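Local coordinates for choline kinase (PDB 4R78), which probably catalyses the transfer of a phosphate group from ATP to choline, and has a protein kinase-like fold with an AMP molecule bound, at residues E80-N83 and L84-L87; Y166-Y169 and E170-R173; D222-W225 and D226-A229; S234-T237 and S238-E242; R292-R295 and A296-G299. All coordinates share one frame; numbering follows the deposited sequence.

In the fold
All five contacts are local, each within one helix or at its start. Contact 3 is wholly buried, contacts 1 and 5 are partly buried, and contacts 2 and 4 lie at the surface. Contact 1 belongs to the helix beside the five-stranded sheet; the other four belong to the helical part of the chain. Contacts 3 and 4 sit on successive helices, 223-233 and 238-248, and contacts 2 and 5 touch each other. Both surface contacts use waters at a helix start; side-chain caps occur in contacts 3 and 4. Contact 3 sets an aspartate against a loop backbone, contact 1 lays a leucine over a tyrosine, and contact 5 sends two arginines to one aspartate.

Contact 1 (E80-N83 and L84-L87); sequences EKYN and LELL
Y82 and L86, one turn apart on helix 77-87, meet as ring face and aliphatic branch. This helix follows the third strand of the five-stranded antiparallel sheet, the place that helix C takes in the protein kinase fold. CG of Y82 lies anti to the backbone N (chi1 174°), which swings the ring along the helix toward the following turn. There CB of L86 sits over one face, offset toward the rim and 4.3 Å from the ring centroid, in a CH-pi contact. The isobutyl end runs obliquely past the ring, its CD2 coming to 3.6 Å from Y82 CE2.

E85 approaches the same ring from another direction. Its carboxylate stands at the edge, near the ring plane, with OE1 3.5 Å from Y82 CD1 and the two planes 75° apart. It is put there by a chi1 of 67°, which holds CG between backbone N and carbonyl carbon and presses it to 3.2 Å from Y82 O.

N83 turns to the buried side, toward E80. Its ND2 makes a weak hydrogen bond to E80 OE2, and S218 OG is hydrogen-bonded to both of these atoms. OD1 of N83 accepts from the backbone N of R144, so both ends of the amide are engaged and its rotation is probably fixed. L84 packs against F99 and N96 of strand 96-100, and K81 NZ reaches F99 O. The carbonyl of N83 takes L87 N at 2.8 Å, while CB of L87 lies 3.2 Å from that same oxygen.

Contact 2 (Y166-Y169 and E170-R173); sequences YANY and ESVR
A167 meets the start of helix 169-177 only lightly, its carbonyl O standing 4.3 Å from V172 CG2. N168 follows at the N-cap position, with a positive phi that turns the chain into the helix. Its backbone O accepts from V172 N at 3.2 Å, opening the helical ladder, but its side chain makes no direct capping bond. CG is instead anti to the backbone N (chi1 -161°), and the amide lies beside S171, with ND2 3.6 Å from S171 CB. One water bridges N168 OD1, at 2.8 Å, to S171 N; a second accepts from N168 ND2 and weakly joins S171 OG.

Y169 begins the helix proper. Its O takes R173 N at 2.7 Å, and CB of R173 lies over one face of its ring, 4.3 Å from the centroid, as a CH-pi contact. From there the extended arginine chain runs out past the ring's rim, CD coming to 3.8 Å from Y169 CE2. Ring and guanidinium planes end 63° apart, and the two polar ends converge on one carboxylate: Y169 OH and R173 NE both meet E157 OE2.

Behind this surface turn, V172 packs on Y293 and V297 of helix 288-303, Y166 stacks on Y293, and Y169 leans on L273 of helix 257-280.

Contact 3 (D222-W225 and D226-A229); sequences DPMW and DLAA
L227 N, A228 N and A229 N bond back to the carbonyls of P223, M224 and W225, the regular i to i+4 ladder at the start of helix 223-233, with L227 N 3.2 Å from P223 O. D222 caps that start. Its OD1 presents the anti lone pair to M224 N at 2.9 Å, while OD2 forms a salt bridge with K259 and accepts from the backbone N of D189.

M224 and L227 lie side by side and point the same way. Bends at chi2 and chi3 fold the methionine back along the helix, bringing its CE to 3.5 Å from L227 CD2, with SD 3.7 Å from the same methyl. Y248 of helix 238-248 touches both side chains.

On another side of the helix stand W225 and D226. OD1 of D226 lies in the plane of the indole, at its edge, 3.6 Å from W225 CD1, with ring and carboxylate planes 59° apart. This resembles helix F of the protein kinase fold, where an aspartate near the helix start holds the backbone of the catalytic loop. Here D226 OD1 accepts from I195 N, and OD2 accepts from H194 N and from H137 NE2, so three donors grip one buried carboxylate and probably stabilise its charge. W225 takes the remaining polar group of I195, its NE1 donating to the carbonyl O.

The two alanines lie against the preceding turn: A228 CB is 3.3 Å from M224 O, and A229 CB is 3.6 Å from W225 O.

Contact 4 (S234-T237 and S238-E242); sequences SEFT and SQEEE
T237 and E240 form a capping box at the start of helix 238-248. OG1 of T237 accepts from E240 N at 3.1 Å, and E240 OE1 accepts in return from T237 N at 2.9 Å. The second bond is nearly straight at 169°, yet it meets the oxygen from 42° above the carboxylate plane. The threonine hydroxyl reaches E240 because chi1 is 60°, which tucks OG1 between backbone N and carbonyl carbon. A water 2.6 Å from OG1 also donates weakly to E240 OE2, tying the hydroxyl to the other carboxylate oxygen.

Next to the box, F236 points at the helix. Its CD1 lies 3.9 Å from E240 CB, and its CB is 3.7 Å from E241 CG, so aliphatic parts of two glutamates rest on it. The rings of F231 and F126 also meet it. E241 sends OE2 away to a salt bridge with K264, and a water lies within hydrogen-bonding distance of both that oxygen and F236 O.

E235, with positive phi, is the C-prime residue of a Schellman motif ending helix 223-233, so the link joins that helix stop directly to a capping-box helix start.

Contact 5 (R292-R295 and A296-G299); sequences RYQR and AVKG
V297 N donates to Y293 O at 3.0 Å, and A296 N, K298 N and G299 N likewise satisfy the carbonyls of R292, Q294 and R295. The shortest of the four is G299 N to R295 O, 2.8 Å. A296 CB also comes close to Y293 O, at 3.2 Å.

The arginines of the first turn find their acidic partners on other helices. R292 forms salt bridges through NE to D268 OD1 and through NH2 to E233 OE2, and NH2 also hydrogen-bonds Y288 OH on the same helix; R295 NE forms a salt bridge with D268 OD2. One aspartate of helix 257-280 thus receives two arginines, one on each oxygen, and with E233 the acidic groups probably offset the two positive charges. This is helix 288-303, the last helix modelled in the helical lobe of the kinase-like fold, and the arginines lie on its side facing helices 223-233 and 257-280. An MES molecule, probably from the crystallisation liquor, lies about 3 Å from the R292 side chain, nearest atoms.

Y293 leaves in a different direction. With CG anti to the backbone N (chi1 -178°), its ring extends toward helix 169-177, and OH donates to A167 O. CG2 of V297 lies 4.1 Å from Y293 CE2. Q294, bent at chi2, curls its amide over the same valine, with OE1 3.9 Å from V297 CB. K298 CB packs 3.6 Å from R295 O while the chain beyond carries the amine off the helix, and K298 O accepts from S302 OG.

Contact 1 (E80-N83 and L84-L87)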
loop_
_atom_site.group_PDB
_atom_site.type_symbol
_atom_site.label_atom_id
_atom_site.label_comp_id
_atom_site.label_asym_id
_atom_site.label_seq_id
_atom_site.Cartn_x
_atom_site.Cartn_y
_atom_site.Cartn_z
ATOM N N GLU A 80 9.589 -8.271 -3.226
ATOM C CA GLU A 80 9.269 -6.912 -3.641
ATOM C C GLU A 80 10.363 -6.267 -4.481
ATOM O O GLU A 80 10.073 -5.419 -5.327
ATOM C CB GLU A 80 8.905 -6.043 -2.434
ATOM C CG GLU A 80 7.654 -6.527 -1.687
ATOM C CD GLU A 80 6.413 -6.616 -2.563
ATOM O OE1 GLU A 80 5.484 -7.348 -2.167
ATOM O OE2 GLU A 80 6.366 -5.967 -3.636
ATOM N N LYS A 81 11.612 -6.677 -4.259
ATOM C CA LYS A 81 12.710 -6.229 -5.113
ATOM C C LYS A 81 12.526 -6.782 -6.527
ATOM O O LYS A 81 12.706 -6.061 -7.510
ATOM C CB LYS A 81 14.078 -6.617 -4.536
ATOM C CG LYS A 81 15.236 -5.985 -5.288
ATOM C CD LYS A 81 16.525 -6.038 -4.501
ATOM C CE LYS A 81 17.628 -5.323 -5.259
ATOM N NZ LYS A 81 18.829 -5.132 -4.402
ATOM N N TYR A 82 12.145 -8.054 -6.622
ATOM C CA TYR A 82 11.811 -8.645 -7.912
ATOM C C TYR A 82 10.607 -7.955 -8.543
ATOM O O TYR A 82 10.610 -7.652 -9.735
ATOM C CB TYR A 82 11.531 -10.146 -7.796
ATOM C CG TYR A 82 11.053 -10.738 -9.104
ATOM C CD1 TYR A 82 11.919 -10.848 -10.196
ATOM C CD2 TYR A 82 9.730 -11.155 -9.267
ATOM C CE1 TYR A 82 11.488 -11.371 -11.409
ATOM C CE2 TYR A 82 9.291 -11.698 -10.478
ATOM C CZ TYR A 82 10.175 -11.790 -11.544
ATOM O OH TYR A 82 9.762 -12.309 -12.750
ATOM N N ASN A 83 9.574 -7.711 -7.743
ATOM C CA ASN A 83 8.386 -7.066 -8.278
ATOM C C ASN A 83 8.701 -5.708 -8.896
ATOM O O ASN A 83 8.141 -5.362 -9.933
ATOM C CB ASN A 83 7.274 -6.991 -7.231
ATOM C CG ASN A 83 6.702 -8.367 -6.894
ATOM O OD1 ASN A 83 7.004 -9.357 -7.563
ATOM N ND2 ASN A 83 5.885 -8.433 -5.852
ATOM N N LEU A 84 9.634 -4.968 -8.295
ATOM C CA LEU A 84 10.087 -3.696 -8.863
ATOM C C LEU A 84 10.656 -3.877 -10.267
ATOM O O LEU A 84 10.242 -3.191 -11.203
ATOM C CB LEU A 84 11.141 -3.030 -7.971
ATOM C CG LEU A 84 10.765 -2.124 -6.799
ATOM C CD1 LEU A 84 12.006 -1.374 -6.343
ATOM C CD2 LEU A 84 9.662 -1.138 -7.158
ATOM N N GLU A 85 11.612 -4.795 -10.414
ATOM C CA GLU A 85 12.241 -5.004 -11.725
ATOM C C GLU A 85 11.287 -5.634 -12.743
ATOM O O GLU A 85 11.410 -5.388 -13.943
ATOM C CB GLU A 85 13.573 -5.771 -11.611
ATOM C CG GLU A 85 13.466 -7.209 -11.144
ATOM C CD GLU A 85 14.784 -7.792 -10.638
ATOM O OE1 GLU A 85 14.717 -8.838 -9.972
ATOM O OE2 GLU A 85 15.873 -7.224 -10.894
ATOM N N LEU A 86 10.322 -6.410 -12.253
ATOM C CA LEU A 86 9.293 -6.991 -13.110
ATOM C C LEU A 86 8.291 -5.940 -13.593
ATOM O O LEU A 86 7.901 -5.942 -14.762
ATOM C CB LEU A 86 8.568 -8.133 -12.387
ATOM C CG LEU A 86 7.337 -8.752 -13.065
ATOM C CD1 LEU A 86 7.655 -9.264 -14.473
ATOM C CD2 LEU A 86 6.759 -9.864 -12.220
ATOM N N LEU A 87 7.887 -5.040 -12.700
ATOM C CA LEU A 87 6.846 -4.061 -13.015
ATOM C C LEU A 87 7.360 -2.812 -13.724
ATOM O O LEU A 87 6.562 -2.002 -14.208
ATOM C CB LEU A 87 6.087 -3.661 -11.750
ATOM C CG LEU A 87 5.181 -4.726 -11.132
ATOM C CD1 LEU A 87 4.788 -4.318 -9.730
ATOM C CD2 LEU A 87 3.955 -4.972 -11.999
#

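Contact 2 (Y166-Y169 and E170-R173)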
loop_
_atom_site.group_PDB
_atom_site.type_symbol
_atom_site.label_atom_id
_atom_site.label_comp_id
_atom_site.label_asym_id
_atom_site.label_seq_id
_atom_site.Cartn_x
_atom_site.Cartn_y
_atom_site.Cartn_z
ATOM N N TYR A 166 -9.029 -3.955 20.694
ATOM C CA TYR A 166 -10.308 -3.660 20.055
ATOM C C TYR A 166 -11.443 -4.429 20.713
ATOM O O TYR A 166 -11.265 -5.562 21.160
ATOM C CB TYR A 166 -10.243 -3.949 18.552
ATOM C CG TYR A 166 -9.196 -3.139 17.817
ATOM C CD1 TYR A 166 -9.108 -1.759 17.993
ATOM C CD2 TYR A 166 -8.293 -3.753 16.951
ATOM C CE1 TYR A 166 -8.153 -1.006 17.334
ATOM C CE2 TYR A 166 -7.328 -3.004 16.278
ATOM C CZ TYR A 166 -7.266 -1.630 16.478
ATOM O OH TYR A 166 -6.323 -0.868 15.821
ATOM N N ALA A 167 -12.610 -3.796 20.768
ATOM C CA ALA A 167 -13.774 -4.337 21.467
ATOM C C ALA A 167 -14.413 -5.527 20.753
ATOM O O ALA A 167 -14.541 -5.536 19.525
ATOM C CB ALA A 167 -14.802 -3.242 21.666
ATOM N N ASN A 168 -14.820 -6.522 21.540
ATOM C CA ASN A 168 -15.584 -7.664 21.034
ATOM C C ASN A 168 -14.821 -8.447 19.965
ATOM O O ASN A 168 -15.409 -8.921 18.989
ATOM C CB ASN A 168 -16.945 -7.183 20.501
ATOM C CG ASN A 168 -17.960 -8.301 20.385
ATOM O OD1 ASN A 168 -17.962 -9.241 21.180
ATOM N ND2 ASN A 168 -18.843 -8.195 19.395
ATOM N N TYR A 169 -13.514 -8.598 20.167
ATOM C CA TYR A 169 -12.648 -9.131 19.111
ATOM C C TYR A 169 -12.978 -10.551 18.634
ATOM O O TYR A 169 -12.969 -10.809 17.435
ATOM C CB TYR A 169 -11.162 -9.003 19.476
ATOM C CG TYR A 169 -10.239 -9.326 18.314
ATOM C CD1 TYR A 169 -10.227 -8.533 17.166
ATOM C CD2 TYR A 169 -9.395 -10.436 18.357
ATOM C CE1 TYR A 169 -9.387 -8.827 16.094
ATOM C CE2 TYR A 169 -8.548 -10.739 17.286
ATOM C CZ TYR A 169 -8.555 -9.929 16.160
ATOM O OH TYR A 169 -7.729 -10.214 15.094
ATOM N N GLU A 170 -13.261 -11.468 19.550
ATOM C CA GLU A 170 -13.551 -12.842 19.132
ATOM C C GLU A 170 -14.747 -12.936 18.180
ATOM O O GLU A 170 -14.657 -13.574 17.130
ATOM C CB GLU A 170 -13.701 -13.772 20.338
ATOM C CG GLU A 170 -12.377 -14.147 20.983
ATOM C CD GLU A 170 -11.399 -14.789 20.009
ATOM O OE1 GLU A 170 -10.265 -14.282 19.893
ATOM O OE2 GLU A 170 -11.767 -15.790 19.355
ATOM N N SER A 171 -15.851 -12.275 18.522
ATOM C CA SER A 171 -17.022 -12.249 17.642
ATOM C C SER A 171 -16.744 -11.581 16.292
ATOM O O SER A 171 -17.210 -12.048 15.254
ATOM C CB SER A 171 -18.209 -11.576 18.329
ATOM O OG SER A 171 -18.716 -12.391 19.374
ATOM N N VAL A 172 -15.989 -10.487 16.306
ATOM C CA VAL A 172 -15.639 -9.802 15.061
ATOM C C VAL A 172 -14.715 -10.677 14.206
ATOM O O VAL A 172 -14.958 -10.868 13.012
ATOM C CB VAL A 172 -15.028 -8.402 15.337
ATOM C CG1 VAL A 172 -14.501 -7.769 14.054
ATOM C CG2 VAL A 172 -16.074 -7.488 15.980
ATOM N N ARG A 173 -13.680 -11.227 14.842
ATOM C CA ARG A 173 -12.713 -12.103 14.182
ATOM C C ARG A 173 -13.407 -13.271 13.481
ATOM O O ARG A 173 -13.170 -13.523 12.299
ATOM C CB ARG A 173 -11.705 -12.626 15.207
ATOM C CG ARG A 173 -10.540 -13.390 14.622
ATOM C CD ARG A 173 -9.679 -13.969 15.725
ATOM N NE ARG A 173 -8.421 -14.495 15.194
ATOM C CZ ARG A 173 -8.230 -15.751 14.809
ATOM N NH1 ARG A 173 -9.215 -16.638 14.902
ATOM N NH2 ARG A 173 -7.048 -16.121 14.330
HETATM O O HOH W 1 -16.150 -11.406 21.330
HETATM O O HOH W 2 -21.019 -10.203 19.381
#

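Contact 3 (D222-W225 and D226-A229)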
loop_
_atom_site.group_PDB
_atom_site.type_symbol
_atom_site.label_atom_id
_atom_site.label_comp_id
_atom_site.label_asym_id
_atom_site.label_seq_id
_atom_site.Cartn_x
_atom_site.Cartn_y
_atom_site.Cartn_z
ATOM N N ASP A 222 -6.881 -11.032 -5.901
ATOM C CA ASP A 222 -8.065 -10.699 -6.672
ATOM C C ASP A 222 -8.078 -9.187 -6.920
ATOM O O ASP A 222 -7.938 -8.413 -5.976
ATOM C CB ASP A 222 -9.326 -11.136 -5.923
ATOM C CG ASP A 222 -10.553 -11.117 -6.802
ATOM O OD1 ASP A 222 -10.972 -10.014 -7.213
ATOM O OD2 ASP A 222 -11.094 -12.206 -7.087
ATOM N N PRO A 223 -8.230 -8.758 -8.191
ATOM C CA PRO A 223 -8.244 -7.319 -8.466
ATOM C C PRO A 223 -9.288 -6.512 -7.689
ATOM O O PRO A 223 -9.096 -5.308 -7.487
ATOM C CB PRO A 223 -8.532 -7.258 -9.966
ATOM C CG PRO A 223 -7.889 -8.478 -10.485
ATOM C CD PRO A 223 -8.194 -9.536 -9.444
ATOM N N MET A 224 -10.366 -7.156 -7.241
ATOM C CA MET A 224 -11.369 -6.445 -6.454
ATOM C C MET A 224 -10.823 -5.952 -5.110
ATOM O O MET A 224 -11.376 -5.031 -4.518
ATOM C CB MET A 224 -12.652 -7.269 -6.280
ATOM C CG MET A 224 -13.458 -7.482 -7.568
ATOM S SD MET A 224 -13.843 -5.968 -8.485
ATOM C CE MET A 224 -12.571 -6.001 -9.747
ATOM N N TRP A 225 -9.716 -6.541 -4.651
ATOM C CA TRP A 225 -9.010 -6.008 -3.483
ATOM C C TRP A 225 -8.539 -4.581 -3.769
ATOM O O TRP A 225 -8.730 -3.674 -2.954
ATOM C CB TRP A 225 -7.814 -6.894 -3.111
ATOM C CG TRP A 225 -6.945 -6.299 -2.036
ATOM C CD1 TRP A 225 -6.021 -5.302 -2.192
ATOM C CD2 TRP A 225 -6.919 -6.658 -0.649
ATOM N NE1 TRP A 225 -5.426 -5.015 -0.990
ATOM C CE2 TRP A 225 -5.955 -5.829 -0.023
ATOM C CE3 TRP A 225 -7.621 -7.588 0.131
ATOM C CZ2 TRP A 225 -5.666 -5.910 1.342
ATOM C CZ3 TRP A 225 -7.329 -7.670 1.495
ATOM C CH2 TRP A 225 -6.364 -6.828 2.084
ATOM N N ASP A 226 -7.910 -4.391 -4.929
ATOM C CA ASP A 226 -7.406 -3.073 -5.312
ATOM C C ASP A 226 -8.534 -2.055 -5.465
ATOM O O ASP A 226 -8.404 -0.903 -5.040
ATOM C CB ASP A 226 -6.580 -3.151 -6.597
ATOM C CG ASP A 226 -5.127 -3.526 -6.353
ATOM O OD1 ASP A 226 -4.722 -3.708 -5.180
ATOM O OD2 ASP A 226 -4.393 -3.632 -7.352
ATOM N N LEU A 227 -9.643 -2.478 -6.067
ATOM C CA LEU A 227 -10.788 -1.591 -6.216
ATOM C C LEU A 227 -11.364 -1.198 -4.852
ATOM O O LEU A 227 -11.634 -0.019 -4.607
ATOM C CB LEU A 227 -11.852 -2.207 -7.128
ATOM C CG LEU A 227 -11.649 -1.997 -8.634
ATOM C CD1 LEU A 227 -10.365 -2.619 -9.186
ATOM C CD2 LEU A 227 -12.834 -2.521 -9.387
ATOM N N ALA A 228 -11.507 -2.179 -3.962
ATOM C CA ALA A 228 -11.949 -1.916 -2.595
ATOM C C ALA A 228 -11.054 -0.897 -1.897
ATOM O O ALA A 228 -11.551 0.021 -1.250
ATOM C CB ALA A 228 -12.034 -3.204 -1.798
ATOM N N ALA A 229 -9.739 -1.051 -2.050
ATOM C CA ALA A 229 -8.789 -0.141 -1.415
ATOM C C ALA A 229 -8.904 1.280 -1.952
ATOM O O ALA A 229 -8.972 2.229 -1.171
ATOM C CB ALA A 229 -7.361 -0.661 -1.556
#

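Contact 4 (S234-T237 and S238-E242)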
loop_
_atom_site.group_PDB
_atom_site.type_symbol
_atom_site.label_atom_id
_atom_site.label_comp_id
_atom_site.label_asym_id
_atom_site.label_seq_id
_atom_site.Cartn_x
_atom_site.Cartn_y
_atom_site.Cartn_z
ATOM N N SER A 234 -10.223 6.506 -0.214
ATOM C CA SER A 234 -10.625 7.853 -0.633
ATOM C C SER A 234 -12.090 8.163 -0.327
ATOM O O SER A 234 -12.607 9.205 -0.744
ATOM C CB SER A 234 -10.342 8.071 -2.120
ATOM O OG SER A 234 -8.954 8.207 -2.364
ATOM N N GLU A 235 -12.748 7.255 0.393
ATOM C CA GLU A 235 -14.161 7.400 0.775
ATOM C C GLU A 235 -15.049 7.799 -0.408
ATOM O O GLU A 235 -15.760 8.806 -0.364
ATOM C CB GLU A 235 -14.311 8.383 1.944
ATOM C CG GLU A 235 -13.605 7.941 3.217
ATOM C CD GLU A 235 -14.019 8.759 4.422
ATOM O OE1 GLU A 235 -15.237 8.912 4.649
ATOM O OE2 GLU A 235 -13.124 9.231 5.146
ATOM N N PHE A 236 -14.986 7.002 -1.471
ATOM C CA PHE A 236 -15.830 7.204 -2.641
ATOM C C PHE A 236 -17.301 7.119 -2.258
ATOM O O PHE A 236 -17.700 6.266 -1.464
ATOM C CB PHE A 236 -15.552 6.126 -3.691
ATOM C CG PHE A 236 -14.370 6.403 -4.594
ATOM C CD1 PHE A 236 -14.349 5.871 -5.881
ATOM C CD2 PHE A 236 -13.281 7.171 -4.169
ATOM C CE1 PHE A 236 -13.266 6.090 -6.730
ATOM C CE2 PHE A 236 -12.198 7.402 -5.019
ATOM C CZ PHE A 236 -12.194 6.860 -6.299
ATOM N N THR A 237 -18.102 8.007 -2.834
ATOM C CA THR A 237 -19.554 7.904 -2.755
ATOM C C THR A 237 -20.011 6.769 -3.663
ATOM O O THR A 237 -19.226 6.268 -4.471
ATOM C CB THR A 237 -20.218 9.187 -3.256
ATOM O OG1 THR A 237 -19.836 9.403 -4.619
ATOM C CG2 THR A 237 -19.790 10.381 -2.412
ATOM N N SER A 238 -21.278 6.378 -3.551
ATOM C CA SER A 238 -21.846 5.388 -4.468
ATOM C C SER A 238 -21.737 5.843 -5.926
ATOM O O SER A 238 -21.448 5.032 -6.805
ATOM C CB SER A 238 -23.297 5.062 -4.105
ATOM O OG SER A 238 -24.129 6.200 -4.204
ATOM N N GLN A 239 -21.940 7.138 -6.174
ATOM C CA GLN A 239 -21.845 7.694 -7.530
ATOM C C GLN A 239 -20.426 7.565 -8.080
ATOM O O GLN A 239 -20.231 7.232 -9.249
ATOM C CB GLN A 239 -22.281 9.165 -7.566
ATOM C CG GLN A 239 -23.759 9.413 -7.285
ATOM C CD GLN A 239 -24.094 9.445 -5.802
ATOM O OE1 GLN A 239 -23.208 9.457 -4.942
ATOM N NE2 GLN A 239 -25.386 9.459 -5.497
ATOM N N GLU A 240 -19.440 7.836 -7.229
ATOM C CA GLU A 240 -18.038 7.737 -7.622
ATOM C C GLU A 240 -17.610 6.292 -7.859
ATOM O O GLU A 240 -16.878 6.020 -8.808
ATOM C CB GLU A 240 -17.144 8.425 -6.593
ATOM C CG GLU A 240 -17.245 9.944 -6.681
ATOM C CD GLU A 240 -16.934 10.662 -5.381
ATOM O OE1 GLU A 240 -16.614 10.016 -4.358
ATOM O OE2 GLU A 240 -17.016 11.902 -5.390
ATOM N N GLU A 241 -18.081 5.374 -7.015
ATOM C CA GLU A 241 -17.828 3.947 -7.231
ATOM C C GLU A 241 -18.397 3.465 -8.564
ATOM O O GLU A 241 -17.690 2.840 -9.350
ATOM C CB GLU A 241 -18.366 3.097 -6.079
ATOM C CG GLU A 241 -17.611 3.307 -4.774
ATOM C CD GLU A 241 -17.924 2.272 -3.712
ATOM O OE1 GLU A 241 -18.815 1.420 -3.921
ATOM O OE2 GLU A 241 -17.268 2.315 -2.656
ATOM N N GLU A 242 -19.663 3.780 -8.824
ATOM C CA GLU A 242 -20.322 3.354 -10.061
ATOM C C GLU A 242 -19.657 3.933 -11.306
ATOM O O GLU A 242 -19.444 3.220 -12.294
ATOM C CB GLU A 242 -21.816 3.692 -10.023
ATOM C CG GLU A 242 -22.602 2.837 -9.040
ATOM C CD GLU A 242 -22.380 1.345 -9.250
ATOM O OE1 GLU A 242 -22.884 0.803 -10.259
ATOM O OE2 GLU A 242 -21.702 0.718 -8.403
HETATM O O HOH W 3 -16.333 3.927 -0.759
HETATM O O HOH W 4 -20.211 11.802 -5.642
#

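Contact 5 (R292-R295 and A296-G299)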
loop_
_atom_site.group_PDB
_atom_site.type_symbol
_atom_site.label_atom_id
_atom_site.label_comp_id
_atom_site.label_asym_id
_atom_site.label_seq_id
_atom_site.Cartn_x
_atom_site.Cartn_y
_atom_site.Cartn_z
ATOM N N ARG A 292 -10.956 2.410 11.984
ATOM C CA ARG A 292 -10.989 1.423 10.907
ATOM C C ARG A 292 -11.665 0.139 11.380
ATOM O O ARG A 292 -12.478 -0.441 10.664
ATOM C CB ARG A 292 -9.590 1.133 10.360
ATOM C CG ARG A 292 -8.992 2.290 9.567
ATOM C CD ARG A 292 -7.930 1.834 8.593
ATOM N NE ARG A 292 -8.540 1.134 7.463
ATOM C CZ ARG A 292 -8.025 1.064 6.238
ATOM N NH1 ARG A 292 -8.682 0.406 5.294
ATOM N NH2 ARG A 292 -6.864 1.638 5.948
ATOM N N TYR A 293 -11.342 -0.286 12.597
ATOM C CA TYR A 293 -11.948 -1.475 13.177
ATOM C C TYR A 293 -13.466 -1.340 13.290
ATOM O O TYR A 293 -14.200 -2.256 12.925
ATOM C CB TYR A 293 -11.320 -1.759 14.538
ATOM C CG TYR A 293 -11.831 -2.997 15.231
ATOM C CD1 TYR A 293 -11.283 -4.249 14.953
ATOM C CD2 TYR A 293 -12.840 -2.912 16.192
ATOM C CE1 TYR A 293 -11.743 -5.394 15.599
ATOM C CE2 TYR A 293 -13.303 -4.045 16.849
ATOM C CZ TYR A 293 -12.749 -5.280 16.549
ATOM O OH TYR A 293 -13.189 -6.406 17.199
ATOM N N GLN A 294 -13.930 -0.191 13.778
ATOM C CA GLN A 294 -15.364 0.081 13.875
ATOM C C GLN A 294 -16.038 0.048 12.497
ATOM O O GLN A 294 -17.184 -0.396 12.367
ATOM C CB GLN A 294 -15.617 1.408 14.605
ATOM C CG GLN A 294 -17.098 1.820 14.728
ATOM C CD GLN A 294 -18.014 0.699 15.233
ATOM O OE1 GLN A 294 -17.638 -0.096 16.097
ATOM N NE2 GLN A 294 -19.218 0.638 14.687
ATOM N N ARG A 295 -15.326 0.499 11.470
ATOM C CA ARG A 295 -15.850 0.448 10.110
ATOM C C ARG A 295 -15.960 -0.994 9.592
ATOM O O ARG A 295 -16.864 -1.302 8.810
ATOM C CB ARG A 295 -15.028 1.332 9.168
ATOM C CG ARG A 295 -15.707 1.636 7.832
ATOM C CD ARG A 295 -14.995 2.756 7.083
ATOM N NE ARG A 295 -13.588 2.437 6.834
ATOM C CZ ARG A 295 -12.674 3.299 6.394
ATOM N NH1 ARG A 295 -12.997 4.561 6.139
ATOM N NH2 ARG A 295 -11.425 2.893 6.207
ATOM N N ALA A 296 -15.052 -1.868 10.034
ATOM C CA ALA A 296 -15.171 -3.306 9.758
ATOM C C ALA A 296 -16.444 -3.854 10.410
ATOM O O ALA A 296 -17.193 -4.617 9.796
ATOM C CB ALA A 296 -13.938 -4.059 10.252
ATOM N N VAL A 297 -16.692 -3.446 11.652
ATOM C CA VAL A 297 -17.899 -3.847 12.380
ATOM C C VAL A 297 -19.156 -3.390 11.630
ATOM O O VAL A 297 -20.083 -4.184 11.414
ATOM C CB VAL A 297 -17.864 -3.314 13.839
ATOM C CG1 VAL A 297 -19.210 -3.489 14.534
ATOM C CG2 VAL A 297 -16.759 -4.014 14.622
ATOM N N LYS A 298 -19.155 -2.129 11.198
ATOM C CA LYS A 298 -20.244 -1.550 10.405
ATOM C C LYS A 298 -20.443 -2.312 9.096
ATOM O O LYS A 298 -21.575 -2.624 8.715
ATOM C CB LYS A 298 -19.952 -0.072 10.118
ATOM C CG LYS A 298 -21.044 0.667 9.357
ATOM C CD LYS A 298 -20.601 2.087 9.022
ATOM C CE LYS A 298 -21.605 2.804 8.126
ATOM N NZ LYS A 298 -22.848 3.184 8.853
ATOM N N GLY A 299 -19.336 -2.612 8.417
ATOM C CA GLY A 299 -19.362 -3.355 7.160
ATOM C C GLY A 299 -19.934 -4.752 7.302
ATOM O O GLY A 299 -20.695 -5.203 6.441
#